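Protein insensitive (Drosophila melanogaster, PDB 4IX7) binds the palindromic DNA sequence 5'-CCAATTGG-3' through its BEN domain and acts as a transcriptional repressor and corepressor in neural development. Local coordinates at residues Cys13-Ala16 with Ser17-Glu20; Thr37-Asp40 with Arg41-Ala45; Gly71-Gln74 with Asp75-Phe78; Lys89-Arg92 with Asn93-Thr97. All blocks are in the same frame, centred on the assembly; numbering follows the deposited sequence.

In the fold
All four contacts are local, within one BEN domain, yet their places differ. Contact 1 lies at the surface, where strand 13-15 turns into the short helix 16-19; the other three are partly buried. Contact 2 joins the end of helix 27-38 to the capped start of helix 41-46. Contacts 3 and 4 are about two turns each of helices 70-84 and 88-112, which touch through Ile77 with Val91 and Ile73 with Ile95. Contact 2 reaches contact 3 through Ile38 and Phe39, and contact 1 through Thr37 and Ile38. The chemistry follows position: apolar packing and backbone bonds dominate contacts 1 and 3, whereas contacts 2 and 4 also present polar side chains to DNA.

Contact 1: residues Cys13-Ala16 with Ser17-Glu20; sequences CVPA and SVFE
Val14 reaches forward to Phe19 with one branch: CG2 lies 3.8 Å from Phe19 CB and equally close to its CD1. The two side chains cross at about a right angle, and the methyl meets the ring obliquely. Backbone geometry sets Phe19 CB beside Val14; with CG opposite the backbone N (chi1 -164°), the ring swings away from segment 13-16, its CD1 still touching Val14 CG2.

Pro15 follows at the N-cap position. Its ring runs side by side with Val18, CD being 4.0 Å from Val18 CG2, and its CB stands 3.7 Å from Ser17 OG. The carbonyl does the polar work. Pro15 O accepts a nearly straight bond from Phe19 N (3.0 Å, 171° at the hydrogen), with the donor in the carbonyl plane, and a weak, bent one from Val18 N. Ala16 then continues the helical pattern, its O accepting from Glu20 N at 2.9 Å. The start of the extended Glu20 chain passes alongside the same carbonyl, with CG 3.4 Å from Ala16 O.

This is a strand-to-helix transition at the surface of the domain. Strand 13-15 pairs antiparallel with strand 4-6, Val14 bonding Val5 through the backbone; Val14, Pro15 and Val18 rest on Thr37 of helix 27-38, and the Phe19 ring meets that of Trp24.

Contact 2: residues Thr37-Asp40 with Arg41-Ala45; sequences TIFD and RETLA. With nucleotides of chain B.
Asp40 and Thr43 stand at about a right angle to one another, and a single carboxylate oxygen accepts from both donors of the threonine, N and OG1. Thr43 N donates to Asp40 OD1 at 2.8 Å and arrives nearly in line with the C-O bond. Thr43 OG1 donates to the same oxygen at 2.6 Å, but from above the carboxylate plane, 42° out of it. The aspartate can do this because its CG sits between its own N and carbonyl carbon (chi1 58°), which turns the carboxylate over the first helical turn. A water accepts from Asp40 N and donates to Thr43 OG1, closing a second link between the pair; another water donates to Asp40 OD2.

Phe39 also crosses its partners at about a right angle. Its CB lies 3.7 Å from Leu44 CD2, while CD1 is 4.0 Å from Thr43 CG2; Ile38 CG2 lies over one face of the ring. The backbone bond from Leu44 N to Asp40 O (3.2 Å) opens the i to i+4 bonding of helix 41-46.

Arg41 turns the other way, toward DNA. Its CG, opposite the carbonyl carbon (chi1 -55°), lies over the base of DG1 of chain B, 3.5 Å from C6; the bend at chi2 then turns the rest of the chain so that the guanidinium has C8 over one face. NH1 forms salt bridges with Glu102 and with a phosphate of the DNA. The arrangement is a side-chain N-cap on helix 41-46 in the BEN domain, set directly beside an arginine that lies against the bound duplex.

Contact 3: residues Gly71-Gln74 with Asp75-Phe78; sequences GKIQ and DIIF
Ile77 N donates to Ile73 O at 2.9 Å and 167°, the straightest of four successive i to i+4 backbone bonds here. Phe78 N to Gln74 O is equally short, and Ile76 N to Lys72 O measures 3.0 Å. Asp75 N to Gly71 O is longer and more bent (3.1 Å, 148°). The Gly71 carbonyl is shared: it also accepts from Asn10 ND2.

Beyond the backbone, Asp75 turns its buried carboxylate to the loop joining strands 4-6 and 13-15. Asn10 N bonds to OD1 and Thr12 OG1 to OD2, so both oxygens have partners, while Gln74 OE1 accepts from Asn10 ND2. These bonds tie the N-terminal part of the chain to one side of the helix.

The apolar packing follows on the side facing the neighbouring helices. Ile73 spreads two branches over the next turn, its CG2 3.9 Å from Ile77 CD1 and its CD1 4.2 Å from Ile76 CD1. In Ile73, chi1 (-70°) sets CG2 opposite the backbone N, where it meets Ile77, and the bend at chi2 brings CD1 to Ile76. Ile76 goes on to Leu34, Leu35 and Ile38, and Ile77 to Val91.

A regular alpha helix with one polar, loop-facing side and one isoleucine side is the result: helix 70-84 packs against helices 27-38 and 88-112 in the largely helical BEN domain, whose family belongs to the helix-turn-helix clan.

Contact 4: residues Lys89-Arg92 with Asn93-Thr97; sequences KEVR and NAITT. With nucleotides of chain A.
Thr96 is linked to Arg92 one turn back by the backbone bond from its N to Arg92 O (2.9 Å, 167°), and its side chain runs from there to the DNA. CB stands 3.7 Å from Arg92 O and somewhat nearer to OP2 of DA7 of chain A. At the branch, OG1 lies opposite the carbonyl carbon (chi1 -65°), from where it donates to that OP2 at 2.7 Å. OG1 is also 3.3 Å from Arg92 O. The other branch, CG2, comes within 3.3 Å of the same phosphate oxygen, so both tips of the threonine fit against one phosphate.

The same helix repeats its bonds at Asn93 N to Lys89 O and Ile95 N to Val91 O. Thr97 N and Thr97 OG1 both donate to Asn93 O, from opposite faces of its plane. Lys89, fully extended, carries NZ to OP2 of DC5 of chain A; the modelled distance is too short for its value to be trusted. In the conformers given, Asn93 packs against Lys89 of the second subunit, and Arg92 NE makes a salt bridge to Glu88.

The Thr96 hydroxyl thus meets a backbone phosphate, a contact that does not depend on base identity; Lys89 NZ lies at another, its exact bond geometry doubtful. Thr96 and Thr97 also pack on a thymine and a cytosine base, contacts that may contribute to sequence preference.

Contact 1: residues Cys13-Ala16 with Ser17-Glu20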
loop_
_atom_site.group_PDB
_atom_site.type_symbol
_atom_site.label_atom_id
_atom_site.label_comp_id
_atom_site.label_asym_id
_atom_site.label_seq_id
_atom_site.Cartn_x
_atom_site.Cartn_y
_atom_site.Cartn_z
ATOM N N CYS C 13 1.351 -11.393 24.382
ATOM C CA CYS C 13 2.743 -11.690 24.714
ATOM C C CYS C 13 3.447 -12.584 23.704
ATOM O O CYS C 13 2.814 -13.371 22.990
ATOM C CB CYS C 13 2.830 -12.350 26.092
ATOM S SG CYS C 13 2.266 -11.294 27.450
ATOM N N VAL C 14 4.768 -12.439 23.661
ATOM C CA VAL C 14 5.649 -13.330 22.920
ATOM C C VAL C 14 6.825 -13.645 23.838
ATOM O O VAL C 14 7.104 -12.875 24.759
ATOM C CB VAL C 14 6.170 -12.662 21.618
ATOM C CG1 VAL C 14 5.007 -12.296 20.700
ATOM C CG2 VAL C 14 7.006 -11.422 21.937
ATOM N N PRO C 15 7.514 -14.776 23.607
ATOM C CA PRO C 15 8.672 -15.046 24.465
ATOM C C PRO C 15 9.740 -13.970 24.306
ATOM O O PRO C 15 9.865 -13.381 23.223
ATOM C CB PRO C 15 9.194 -16.384 23.938
ATOM C CG PRO C 15 8.017 -17.012 23.256
ATOM C CD PRO C 15 7.275 -15.861 22.642
ATOM N N ALA C 16 10.487 -13.700 25.375
ATOM C CA ALA C 16 11.586 -12.741 25.300
ATOM C C ALA C 16 12.578 -13.119 24.208
ATOM O O ALA C 16 13.117 -12.241 23.530
ATOM C CB ALA C 16 12.291 -12.625 26.640
ATOM N N SER C 17 12.813 -14.415 24.040
ATOM C CA SER C 17 13.754 -14.894 23.030
ATOM C C SER C 17 13.346 -14.408 21.638
ATOM O O SER C 17 14.198 -14.084 20.810
ATOM C CB SER C 17 13.882 -16.420 23.070
ATOM O OG SER C 17 12.655 -17.065 22.781
ATOM N N VAL C 18 12.041 -14.332 21.398
ATOM C CA VAL C 18 11.543 -13.843 20.124
ATOM C C VAL C 18 11.605 -12.316 20.073
ATOM O O VAL C 18 12.143 -11.738 19.126
ATOM C CB VAL C 18 10.097 -14.334 19.855
ATOM C CG1 VAL C 18 9.547 -13.702 18.589
ATOM C CG2 VAL C 18 10.071 -15.848 19.743
ATOM N N PHE C 19 11.077 -11.664 21.108
ATOM C CA PHE C 19 10.995 -10.208 21.136
ATOM C C PHE C 19 12.362 -9.550 20.975
ATOM O O PHE C 19 12.519 -8.595 20.213
ATOM C CB PHE C 19 10.341 -9.746 22.445
ATOM C CG PHE C 19 9.868 -8.319 22.420
ATOM C CD1 PHE C 19 8.672 -7.985 21.805
ATOM C CD2 PHE C 19 10.616 -7.311 23.015
ATOM C CE1 PHE C 19 8.228 -6.671 21.780
ATOM C CE2 PHE C 19 10.171 -5.990 22.994
ATOM C CZ PHE C 19 8.979 -5.677 22.375
ATOM N N GLU C 20 13.351 -10.065 21.693
ATOM C CA GLU C 20 14.684 -9.468 21.677
ATOM C C GLU C 20 15.455 -9.723 20.385
ATOM O O GLU C 20 16.439 -9.045 20.118
ATOM C CB GLU C 20 15.498 -9.969 22.869
ATOM C CG GLU C 20 14.938 -9.505 24.205
ATOM C CD GLU C 20 15.543 -10.239 25.378
ATOM O OE1 GLU C 20 16.294 -11.214 25.151
ATOM O OE2 GLU C 20 15.268 -9.842 26.529
#

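Contact 2: residues Thr37-Asp40 with Arg41-Ala45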
loop_
_atom_site.group_PDB
_atom_site.type_symbol
_atom_site.label_atom_id
_atom_site.label_comp_id
_atom_site.label_asym_id
_atom_site.label_seq_id
_atom_site.Cartn_x
_atom_site.Cartn_y
_atom_site.Cartn_z
ATOM N N THR C 37 4.244 -15.707 15.554
ATOM C CA THR C 37 4.422 -16.073 16.956
ATOM C C THR C 37 3.082 -16.078 17.689
ATOM O O THR C 37 2.831 -16.925 18.554
ATOM C CB THR C 37 5.411 -15.114 17.663
ATOM O OG1 THR C 37 6.661 -15.120 16.958
ATOM C CG2 THR C 37 5.671 -15.574 19.100
ATOM N N ILE C 38 2.202 -15.163 17.297
ATOM C CA ILE C 38 0.957 -14.899 18.017
ATOM C C ILE C 38 -0.224 -15.691 17.441
ATOM O O ILE C 38 -1.136 -16.093 18.180
ATOM C CB ILE C 38 0.661 -13.383 18.007
ATOM C CG1 ILE C 38 1.665 -12.655 18.906
ATOM C CG2 ILE C 38 -0.771 -13.079 18.420
ATOM C CD1 ILE C 38 1.780 -11.175 18.595
ATOM N N PHE C 39 -0.186 -15.940 16.135
ATOM C CA PHE C 39 -1.254 -16.655 15.430
ATOM C C PHE C 39 -0.700 -17.896 14.752
ATOM O O PHE C 39 0.419 -17.866 14.237
ATOM C CB PHE C 39 -1.849 -15.766 14.329
ATOM C CG PHE C 39 -2.503 -14.506 14.825
ATOM C CD1 PHE C 39 -3.764 -14.544 15.400
ATOM C CD2 PHE C 39 -1.870 -13.281 14.683
ATOM C CE1 PHE C 39 -4.380 -13.372 15.848
ATOM C CE2 PHE C 39 -2.484 -12.102 15.120
ATOM C CZ PHE C 39 -3.738 -12.150 15.703
ATOM N N ASP C 40 -1.467 -18.986 14.723
ATOM C CA ASP C 40 -1.037 -20.114 13.901
ATOM C C ASP C 40 -1.221 -19.798 12.410
ATOM O O ASP C 40 -1.975 -18.883 12.047
ATOM C CB ASP C 40 -1.688 -21.443 14.322
ATOM C CG ASP C 40 -3.200 -21.418 14.280
ATOM O OD1 ASP C 40 -3.780 -20.885 13.316
ATOM O OD2 ASP C 40 -3.820 -21.984 15.215
ATOM N N ARG C 41 -0.510 -20.520 11.549
ATOM C CA ARG C 41 -0.526 -20.205 10.121
ATOM C C ARG C 41 -1.922 -20.367 9.541
ATOM O O ARG C 41 -2.313 -19.615 8.647
ATOM C CB ARG C 41 0.462 -21.070 9.326
ATOM C CG ARG C 41 1.885 -21.037 9.820
ATOM C CD ARG C 41 2.469 -19.640 9.877
ATOM N NE ARG C 41 3.838 -19.723 10.387
ATOM C CZ ARG C 41 4.932 -19.614 9.641
ATOM N NH1 ARG C 41 4.843 -19.362 8.340
ATOM N NH2 ARG C 41 6.123 -19.721 10.213
ATOM N N GLU C 42 -2.673 -21.342 10.046
ATOM C CA GLU C 42 -4.028 -21.572 9.542
ATOM C C GLU C 42 -4.929 -20.363 9.790
ATOM O O GLU C 42 -5.722 -19.992 8.929
ATOM C CB GLU C 42 -4.644 -22.835 10.145
ATOM C CG GLU C 42 -5.931 -23.299 9.455
ATOM C CD GLU C 42 -7.205 -22.793 10.123
ATOM O OE1 GLU C 42 -8.300 -23.005 9.551
ATOM O OE2 GLU C 42 -7.124 -22.187 11.217
ATOM N N THR C 43 -4.800 -19.753 10.965
ATOM C CA THR C 43 -5.543 -18.535 11.274
ATOM C C THR C 43 -5.176 -17.401 10.311
ATOM O O THR C 43 -6.056 -16.712 9.783
ATOM C CB THR C 43 -5.285 -18.091 12.729
ATOM O OG1 THR C 43 -5.717 -19.123 13.626
ATOM C CG2 THR C 43 -6.043 -16.828 13.036
ATOM N N LEU C 44 -3.876 -17.215 10.084
ATOM C CA LEU C 44 -3.411 -16.181 9.169
ATOM C C LEU C 44 -3.913 -16.433 7.753
ATOM O O LEU C 44 -4.205 -15.496 7.005
ATOM C CB LEU C 44 -1.880 -16.124 9.163
ATOM C CG LEU C 44 -1.247 -15.741 10.503
ATOM C CD1 LEU C 44 0.276 -15.810 10.394
ATOM C CD2 LEU C 44 -1.680 -14.344 10.917
ATOM N N ALA C 45 -4.012 -17.709 7.387
ATOM C CA ALA C 45 -4.383 -18.055 6.021
ATOM C C ALA C 45 -5.880 -17.887 5.763
ATOM O O ALA C 45 -6.306 -17.749 4.615
ATOM C CB ALA C 45 -3.961 -19.468 5.717
ATOM O "O5'" DG B 1 9.409 -23.338 9.464
ATOM C "C5'" DG B 1 9.757 -23.639 8.118
ATOM C "C4'" DG B 1 8.545 -23.514 7.216
ATOM O "O4'" DG B 1 7.473 -24.384 7.640
ATOM C "C3'" DG B 1 7.878 -22.152 7.263
ATOM O "O3'" DG B 1 8.607 -21.348 6.383
ATOM C "C2'" DG B 1 6.494 -22.437 6.712
ATOM C "C1'" DG B 1 6.216 -23.807 7.310
ATOM N N9 DG B 1 5.418 -23.833 8.532
ATOM C C8 DG B 1 5.887 -23.569 9.792
ATOM N N7 DG B 1 4.974 -23.690 10.713
ATOM C C5 DG B 1 3.840 -24.077 10.026
ATOM C C6 DG B 1 2.542 -24.357 10.519
ATOM O O6 DG B 1 2.151 -24.309 11.689
ATOM N N1 DG B 1 1.666 -24.714 9.503
ATOM C C2 DG B 1 2.012 -24.791 8.178
ATOM N N2 DG B 1 1.022 -25.152 7.352
ATOM N N3 DG B 1 3.228 -24.528 7.696
ATOM C C4 DG B 1 4.091 -24.174 8.677
HETATM O O HOH W 1 2.400 -19.576 13.192
HETATM O O HOH W 2 -4.142 -18.616 16.007
HETATM O O HOH W 3 -5.825 -23.361 14.144
#

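Contact 3: residues Gly71-Gln74 with Asp75-Phe78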
loop_
_atom_site.group_PDB
_atom_site.type_symbol
_atom_site.label_atom_id
_atom_site.label_comp_id
_atom_site.label_asym_id
_atom_site.label_seq_id
_atom_site.Cartn_x
_atom_site.Cartn_y
_atom_site.Cartn_z
ATOM N N GLY C 71 -7.743 -7.219 19.405
ATOM C CA GLY C 71 -6.904 -6.822 20.519
ATOM C C GLY C 71 -5.455 -7.207 20.280
ATOM O O GLY C 71 -4.530 -6.450 20.600
ATOM N N LYS C 72 -5.257 -8.382 19.693
ATOM C CA LYS C 72 -3.916 -8.847 19.356
ATOM C C LYS C 72 -3.301 -7.999 18.236
ATOM O O LYS C 72 -2.117 -7.631 18.284
ATOM C CB LYS C 72 -3.938 -10.346 19.003
ATOM C CG LYS C 72 -4.277 -11.230 20.213
ATOM C CD LYS C 72 -4.318 -12.709 19.845
ATOM C CE LYS C 72 -4.595 -13.534 21.096
ATOM N NZ LYS C 72 -4.846 -14.970 20.800
ATOM N N ILE C 73 -4.107 -7.664 17.237
ATOM C CA ILE C 73 -3.640 -6.820 16.145
ATOM C C ILE C 73 -3.273 -5.433 16.668
ATOM O O ILE C 73 -2.241 -4.881 16.298
ATOM C CB ILE C 73 -4.679 -6.747 15.011
ATOM C CG1 ILE C 73 -4.758 -8.103 14.302
ATOM C CG2 ILE C 73 -4.315 -5.658 13.999
ATOM C CD1 ILE C 73 -3.427 -8.633 13.840
ATOM N N GLN C 74 -4.109 -4.888 17.552
ATOM C CA GLN C 74 -3.833 -3.587 18.155
ATOM C C GLN C 74 -2.484 -3.608 18.872
ATOM O O GLN C 74 -1.716 -2.650 18.786
ATOM C CB GLN C 74 -4.938 -3.204 19.137
ATOM C CG GLN C 74 -4.863 -1.762 19.598
ATOM C CD GLN C 74 -5.882 -1.443 20.683
ATOM O OE1 GLN C 74 -6.626 -2.320 21.133
ATOM N NE2 GLN C 74 -5.918 -0.185 21.109
ATOM N N ASP C 75 -2.186 -4.711 19.553
ATOM C CA ASP C 75 -0.913 -4.833 20.258
ATOM C C ASP C 75 0.270 -4.921 19.302
ATOM O O ASP C 75 1.325 -4.335 19.563
ATOM C CB ASP C 75 -0.920 -6.035 21.201
ATOM C CG ASP C 75 -1.621 -5.736 22.517
ATOM O OD1 ASP C 75 -1.945 -4.554 22.776
ATOM O OD2 ASP C 75 -1.830 -6.692 23.289
ATOM N N ILE C 76 0.102 -5.651 18.201
ATOM C CA ILE C 76 1.166 -5.750 17.212
ATOM C C ILE C 76 1.456 -4.377 16.630
ATOM O O ILE C 76 2.615 -3.986 16.495
ATOM C CB ILE C 76 0.812 -6.748 16.093
ATOM C CG1 ILE C 76 0.804 -8.170 16.670
ATOM C CG2 ILE C 76 1.796 -6.633 14.916
ATOM C CD1 ILE C 76 0.236 -9.198 15.721
ATOM N N ILE C 77 0.404 -3.631 16.312
ATOM C CA ILE C 77 0.569 -2.279 15.780
ATOM C C ILE C 77 1.254 -1.391 16.814
ATOM O O ILE C 77 2.172 -0.644 16.485
ATOM C CB ILE C 77 -0.777 -1.678 15.348
ATOM C CG1 ILE C 77 -1.336 -2.450 14.152
ATOM C CG2 ILE C 77 -0.619 -0.212 15.004
ATOM C CD1 ILE C 77 -2.797 -2.097 13.824
ATOM N N PHE C 78 0.829 -1.496 18.069
ATOM C CA PHE C 78 1.466 -0.737 19.140
ATOM C C PHE C 78 2.967 -1.005 19.196
ATOM O O PHE C 78 3.775 -0.070 19.207
ATOM C CB PHE C 78 0.824 -1.059 20.494
ATOM C CG PHE C 78 1.421 -0.296 21.642
ATOM C CD1 PHE C 78 0.874 0.912 22.043
ATOM C CD2 PHE C 78 2.521 -0.792 22.327
ATOM C CE1 PHE C 78 1.419 1.619 23.102
ATOM C CE2 PHE C 78 3.075 -0.088 23.387
ATOM C CZ PHE C 78 2.519 1.118 23.775
#

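Contact 4: residues Lys89-Arg92 with Asn93-Thr97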
loop_
_atom_site.group_PDB
_atom_site.type_symbol
_atom_site.label_atom_id
_atom_site.label_comp_id
_atom_site.label_asym_id
_atom_site.label_seq_id
_atom_site.Cartn_x
_atom_site.Cartn_y
_atom_site.Cartn_z
ATOM N N LYS C 89 -0.577 2.576 9.335
ATOM C CA LYS C 89 -0.943 2.072 8.012
ATOM C C LYS C 89 0.118 1.108 7.447
ATOM O O LYS C 89 -0.213 0.079 6.852
ATOM C CB LYS C 89 -1.184 3.229 7.040
ATOM C CG LYS C 89 -1.593 2.765 5.659
ATOM C CD LYS C 89 -1.795 3.930 4.701
ATOM C CE LYS C 89 -2.100 3.412 3.297
ATOM N NZ LYS C 89 -2.478 4.503 2.352
ATOM N N GLU C 90 1.387 1.447 7.645
ATOM C CA GLU C 90 2.500 0.627 7.185
ATOM C C GLU C 90 2.472 -0.746 7.858
ATOM O O GLU C 90 2.706 -1.765 7.213
ATOM C CB GLU C 90 3.817 1.338 7.501
ATOM C CG GLU C 90 5.036 0.781 6.812
ATOM C CD GLU C 90 6.249 1.663 7.039
ATOM O OE1 GLU C 90 6.049 2.868 7.322
ATOM O OE2 GLU C 90 7.390 1.155 6.951
ATOM N N VAL C 91 2.164 -0.769 9.151
ATOM C CA VAL C 91 2.075 -2.036 9.864
ATOM C C VAL C 91 0.892 -2.843 9.352
ATOM O O VAL C 91 1.013 -4.037 9.107
ATOM C CB VAL C 91 1.963 -1.833 11.381
ATOM C CG1 VAL C 91 1.935 -3.174 12.080
ATOM C CG2 VAL C 91 3.145 -1.008 11.878
ATOM N N ARG C 92 -0.258 -2.196 9.193
ATOM C CA ARG C 92 -1.444 -2.896 8.717
ATOM C C ARG C 92 -1.211 -3.498 7.333
ATOM O O ARG C 92 -1.654 -4.614 7.048
ATOM C CB ARG C 92 -2.662 -1.963 8.729
ATOM C CG ARG C 92 -3.184 -1.706 10.130
ATOM C CD ARG C 92 -4.310 -0.681 10.158
ATOM N NE ARG C 92 -4.993 -0.714 11.445
ATOM C CZ ARG C 92 -6.134 -1.358 11.661
ATOM N NH1 ARG C 92 -6.735 -1.998 10.665
ATOM N NH2 ARG C 92 -6.681 -1.350 12.869
ATOM N N ASN C 93 -0.504 -2.762 6.471
ATOM C CA ASN C 93 -0.207 -3.283 5.143
ATOM C C ASN C 93 0.649 -4.537 5.215
ATOM O O ASN C 93 0.439 -5.490 4.460
ATOM C CB ASN C 93 0.460 -2.243 4.248
ATOM C CG ASN C 93 0.771 -2.794 2.881
ATOM O OD1 ASN C 93 1.937 -2.964 2.517
ATOM N ND2 ASN C 93 -0.277 -3.118 2.120
ATOM N N ALA C 94 1.599 -4.558 6.144
ATOM C CA ALA C 94 2.400 -5.757 6.330
ATOM C C ALA C 94 1.554 -6.945 6.782
ATOM O O ALA C 94 1.788 -8.073 6.341
ATOM C CB ALA C 94 3.537 -5.493 7.309
ATOM N N ILE C 95 0.572 -6.705 7.652
ATOM C CA ILE C 95 -0.318 -7.778 8.090
ATOM C C ILE C 95 -1.160 -8.302 6.923
ATOM O O ILE C 95 -1.285 -9.519 6.730
ATOM C CB ILE C 95 -1.245 -7.323 9.233
ATOM C CG1 ILE C 95 -0.416 -6.803 10.410
ATOM C CG2 ILE C 95 -2.108 -8.495 9.683
ATOM C CD1 ILE C 95 -1.248 -6.132 11.506
ATOM N N THR C 96 -1.715 -7.391 6.125
ATOM C CA THR C 96 -2.492 -7.795 4.950
ATOM C C THR C 96 -1.675 -8.708 4.043
ATOM O O THR C 96 -2.155 -9.745 3.576
ATOM C CB THR C 96 -2.965 -6.551 4.141
ATOM O OG1 THR C 96 -3.878 -5.769 4.934
ATOM C CG2 THR C 96 -3.625 -6.968 2.839
ATOM N N THR C 97 -0.429 -8.326 3.806
ATOM C CA THR C 97 0.427 -9.084 2.916
ATOM C C THR C 97 0.742 -10.453 3.504
ATOM O O THR C 97 0.671 -11.460 2.813
ATOM C CB THR C 97 1.737 -8.335 2.635
ATOM O OG1 THR C 97 1.441 -7.007 2.161
ATOM C CG2 THR C 97 2.543 -9.085 1.571
ATOM P P DC A 5 -4.975 6.383 3.746
ATOM O OP1 DC A 5 -4.650 6.578 5.178
ATOM O OP2 DC A 5 -3.905 6.306 2.742
ATOM O "O5'" DC A 5 -5.844 5.048 3.580
ATOM C "C5'" DC A 5 -7.028 4.914 4.317
ATOM C "C4'" DC A 5 -7.752 3.677 3.834
ATOM O "O4'" DC A 5 -8.230 3.893 2.488
ATOM C "C3'" DC A 5 -6.872 2.444 3.719
ATOM O "O3'" DC A 5 -7.088 1.731 4.906
ATOM C "C2'" DC A 5 -7.424 1.692 2.508
ATOM C "C1'" DC A 5 -8.524 2.600 1.989
ATOM N N1 DC A 5 -8.578 2.718 0.532
ATOM C C2 DC A 5 -9.599 2.084 -0.177
ATOM O O2 DC A 5 -10.417 1.393 0.453
ATOM N N3 DC A 5 -9.647 2.235 -1.521
ATOM C C4 DC A 5 -8.728 2.974 -2.151
ATOM N N4 DC A 5 -8.827 3.084 -3.480
ATOM C C5 DC A 5 -7.679 3.627 -1.437
ATOM C C6 DC A 5 -7.645 3.480 -0.111
ATOM P P DA A 7 -7.943 -6.213 4.434
ATOM O OP1 DA A 7 -8.743 -6.679 5.591
ATOM O OP2 DA A 7 -6.465 -6.316 4.436
ATOM O "O5'" DA A 7 -8.422 -6.972 3.137
ATOM C "C5'" DA A 7 -9.820 -7.123 2.933
ATOM C "C4'" DA A 7 -10.041 -7.980 1.705
ATOM O "O4'" DA A 7 -9.767 -7.172 0.526
ATOM C "C3'" DA A 7 -9.175 -9.231 1.584
ATOM O "O3'" DA A 7 -9.941 -10.241 0.919
ATOM C "C2'" DA A 7 -8.000 -8.778 0.710
ATOM C "C1'" DA A 7 -8.667 -7.723 -0.177
ATOM N N9 DA A 7 -7.793 -6.609 -0.564
ATOM C C8 DA A 7 -6.870 -5.960 0.220
ATOM N N7 DA A 7 -6.225 -5.002 -0.412
ATOM C C5 DA A 7 -6.771 -5.014 -1.695
ATOM C C6 DA A 7 -6.514 -4.251 -2.851
ATOM N N6 DA A 7 -5.605 -3.257 -2.907
ATOM N N1 DA A 7 -7.237 -4.536 -3.955
ATOM C C2 DA A 7 -8.146 -5.524 -3.916
ATOM N N3 DA A 7 -8.475 -6.312 -2.886
ATOM C C4 DA A 7 -7.730 -6.013 -1.802
#